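Local coordinates for putative P450-like enzyme (Streptomyces himastatinicus ATCC 53653, PDB 5Z9I), which probably acts as a heme-dependent cytochrome P450 monooxygenase, a family whose members oxidise substrates using molecular oxygen, at residues 192-197 with 226-231. The protein carries 1 engineered substitution. Numbering follows the deposited sequence.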
loop_
_atom_site.group_PDB
_atom_site.type_symbol
_atom_site.label_atom_id
_atom_site.label_comp_id
_atom_site.label_asym_id
_atom_site.label_seq_id
_atom_site.Cartn_x
_atom_site.Cartn_y
_atom_site.Cartn_z
ATOM N N TYR A 192 -2.202 -10.297 -20.089
ATOM C CA TYR A 192 -1.545 -11.326 -19.286
ATOM C C TYR A 192 -2.557 -12.076 -18.418
ATOM O O TYR A 192 -2.595 -13.308 -18.437
ATOM C CB TYR A 192 -0.460 -10.727 -18.385
ATOM C CG TYR A 192 0.244 -11.756 -17.512
ATOM C CD1 TYR A 192 1.423 -12.369 -17.933
ATOM C CD2 TYR A 192 -0.281 -12.125 -16.274
ATOM C CE1 TYR A 192 2.070 -13.313 -17.130
ATOM C CE2 TYR A 192 0.348 -13.068 -15.474
ATOM C CZ TYR A 192 1.527 -13.658 -15.905
ATOM O OH TYR A 192 2.153 -14.588 -15.108
ATOM N N TRP A 193 -3.372 -11.346 -17.657
ATOM C CA TRP A 193 -4.283 -12.015 -16.698
ATOM C C TRP A 193 -5.442 -12.765 -17.377
ATOM O O TRP A 193 -5.915 -13.774 -16.857
ATOM C CB TRP A 193 -4.854 -11.008 -15.680
ATOM C CG TRP A 193 -3.814 -10.457 -14.750
ATOM C CD1 TRP A 193 -3.408 -9.157 -14.642
ATOM C CD2 TRP A 193 -3.044 -11.202 -13.792
ATOM N NE1 TRP A 193 -2.421 -9.043 -13.676
ATOM C CE2 TRP A 193 -2.179 -10.288 -13.144
ATOM C CE3 TRP A 193 -2.996 -12.555 -13.426
ATOM C CZ2 TRP A 193 -1.286 -10.681 -12.155
ATOM C CZ3 TRP A 193 -2.111 -12.946 -12.444
ATOM C CH2 TRP A 193 -1.261 -12.007 -11.816
ATOM N N HIS A 194 -5.909 -12.265 -18.521
ATOM C CA HIS A 194 -6.953 -12.956 -19.283
ATOM C C HIS A 194 -6.484 -14.359 -19.686
ATOM O O HIS A 194 -7.245 -15.333 -19.604
ATOM C CB HIS A 194 -7.345 -12.159 -20.539
ATOM C CG HIS A 194 -8.362 -11.091 -20.289
ATOM N ND1 HIS A 194 -8.044 -9.865 -19.740
ATOM C CD2 HIS A 194 -9.695 -11.056 -20.521
ATOM C CE1 HIS A 194 -9.134 -9.131 -19.635
ATOM N NE2 HIS A 194 -10.154 -9.834 -20.101
ATOM N N GLU A 195 -5.228 -14.462 -20.127
ATOM C CA GLU A 195 -4.661 -15.767 -20.449
ATOM C C GLU A 195 -4.616 -16.691 -19.226
ATOM O O GLU A 195 -4.934 -17.875 -19.351
ATOM C CB GLU A 195 -3.263 -15.624 -21.044
ATOM C CG GLU A 195 -3.269 -15.217 -22.493
ATOM C CD GLU A 195 -1.884 -15.212 -23.103
ATOM O OE1 GLU A 195 -0.963 -14.621 -22.492
ATOM O OE2 GLU A 195 -1.719 -15.807 -24.194
ATOM N N ARG A 196 -4.247 -16.157 -18.058
ATOM C CA ARG A 196 -4.248 -16.957 -16.823
ATOM C C ARG A 196 -5.672 -17.390 -16.466
ATOM O O ARG A 196 -5.900 -18.530 -16.131
ATOM C CB ARG A 196 -3.645 -16.196 -15.633
ATOM C CG ARG A 196 -2.301 -15.528 -15.901
ATOM C CD ARG A 196 -1.233 -16.527 -16.157
ATOM N NE ARG A 196 -1.004 -17.408 -15.017
ATOM C CZ ARG A 196 -0.344 -18.562 -15.104
ATOM N NH1 ARG A 196 0.140 -18.961 -16.275
ATOM N NH2 ARG A 196 -0.156 -19.319 -14.027
ATOM N N ALA A 197 -6.633 -16.478 -16.544
ATOM C CA ALA A 197 -8.007 -16.817 -16.171
ATOM C C ALA A 197 -8.574 -17.893 -17.084
ATOM O O ALA A 197 -9.259 -18.806 -16.616
ATOM C CB ALA A 197 -8.894 -15.577 -16.186
ATOM N N GLN A 226 -13.148 -8.255 -15.349
ATOM C CA GLN A 226 -13.179 -7.947 -13.920
ATOM C C GLN A 226 -12.053 -8.643 -13.153
ATOM O O GLN A 226 -11.386 -8.029 -12.324
ATOM C CB GLN A 226 -14.528 -8.367 -13.302
ATOM C CG GLN A 226 -15.732 -7.545 -13.738
ATOM C CD GLN A 226 -17.043 -8.161 -13.237
ATOM O OE1 GLN A 226 -17.307 -9.346 -13.468
ATOM N NE2 GLN A 226 -17.857 -7.360 -12.534
ATOM N N ILE A 227 -11.879 -9.936 -13.420
ATOM C CA ILE A 227 -10.852 -10.727 -12.767
ATOM C C ILE A 227 -9.481 -10.116 -13.063
ATOM O O ILE A 227 -8.692 -9.896 -12.152
ATOM C CB ILE A 227 -10.914 -12.197 -13.215
ATOM C CG1 ILE A 227 -12.180 -12.855 -12.651
ATOM C CG2 ILE A 227 -9.668 -12.958 -12.770
ATOM C CD1 ILE A 227 -12.411 -14.271 -13.124
ATOM N N SER A 228 -9.228 -9.792 -14.328
ATOM C CA SER A 228 -7.961 -9.163 -14.733
ATOM C C SER A 228 -7.706 -7.826 -14.046
ATOM O O SER A 228 -6.578 -7.551 -13.642
ATOM C CB SER A 228 -7.926 -8.964 -16.255
ATOM O OG SER A 228 -8.036 -10.218 -16.922
ATOM N N ASN A 229 -8.744 -6.990 -13.930
ATOM C CA ASN A 229 -8.594 -5.684 -13.290
ATOM C C ASN A 229 -8.429 -5.837 -11.764
ATOM O O ASN A 229 -7.764 -5.032 -11.128
ATOM C CB ASN A 229 -9.787 -4.769 -13.594
ATOM C CG ASN A 229 -9.925 -4.450 -15.091
ATOM O OD1 ASN A 229 -8.939 -4.471 -15.840
ATOM N ND2 ASN A 229 -11.152 -4.165 -15.525
ATOM N N ILE A 230 -9.055 -6.861 -11.192
ATOM C CA ILE A 230 -8.859 -7.167 -9.784
ATOM C C ILE A 230 -7.416 -7.594 -9.538
ATOM O O ILE A 230 -6.792 -7.140 -8.589
ATOM C CB ILE A 230 -9.861 -8.234 -9.321
ATOM C CG1 ILE A 230 -11.253 -7.582 -9.230
ATOM C CG2 ILE A 230 -9.432 -8.886 -7.967
ATOM C CD1 ILE A 230 -12.426 -8.573 -9.257
ATOM N N ALA A 231 -6.887 -8.459 -10.397
ATOM C CA ALA A 231 -5.541 -8.958 -10.222
ATOM C C ALA A 231 -4.569 -7.782 -10.293
ATOM O O ALA A 231 -3.631 -7.676 -9.474
ATOM C CB ALA A 231 -5.211 -10.017 -11.266
#
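With CG anti to the carbonyl carbon and beside the backbone N (chi1 -67°), the indole of Trp193 reaches across to Ala231, while the same kind of torsion at Ser228, its OG also anti to the carbonyl carbon, sets the hydroxyl over a face of the His194 imidazole. The methyl of Ala231 sits squarely over the five-membered part of the indole as a CH-pi contact, CB lying 3.5 Å from the ring centroid and only 11° off its normal. Tyr192 CD2 lies over the other face, so the indole is sandwiched between a methyl from the facing helix and a ring edge from its own. The two helices approach to 8.6 Å between their axes, at 120° between their N-to-C directions; their closest CA pair is Trp193 and Ser228, 5.1 Å apart. In P450 nomenclature, helices 173-202 and 224-255 correspond to G and I; the latter also carries Asn237, a heme-binding residue further along. The contact is part of the packing between these two helices, and the side chain of Ala231 is about 10 Å from the heme at the nearest atoms. Ile209 of helix 208-214 touches both Trp193 and Ala231. An alanine in place of Trp193 would probably leave the Ala231 methyl without an aromatic face to rest on and open a gap between Tyr192 and helix 224-255. On the polar side, Ser228 OG lies 2.8 Å from His194 ND1 and 3.5 Å from Trp193 CB. Both of these polar atoms bond to a carbonyl one turn back: His194 ND1 to Arg190 O, and Ser228 OG to Asp224 O. At the far end, Ala197 CB meets Ile227 CG2 at 4.4 Å, with Val213 touching both side chains.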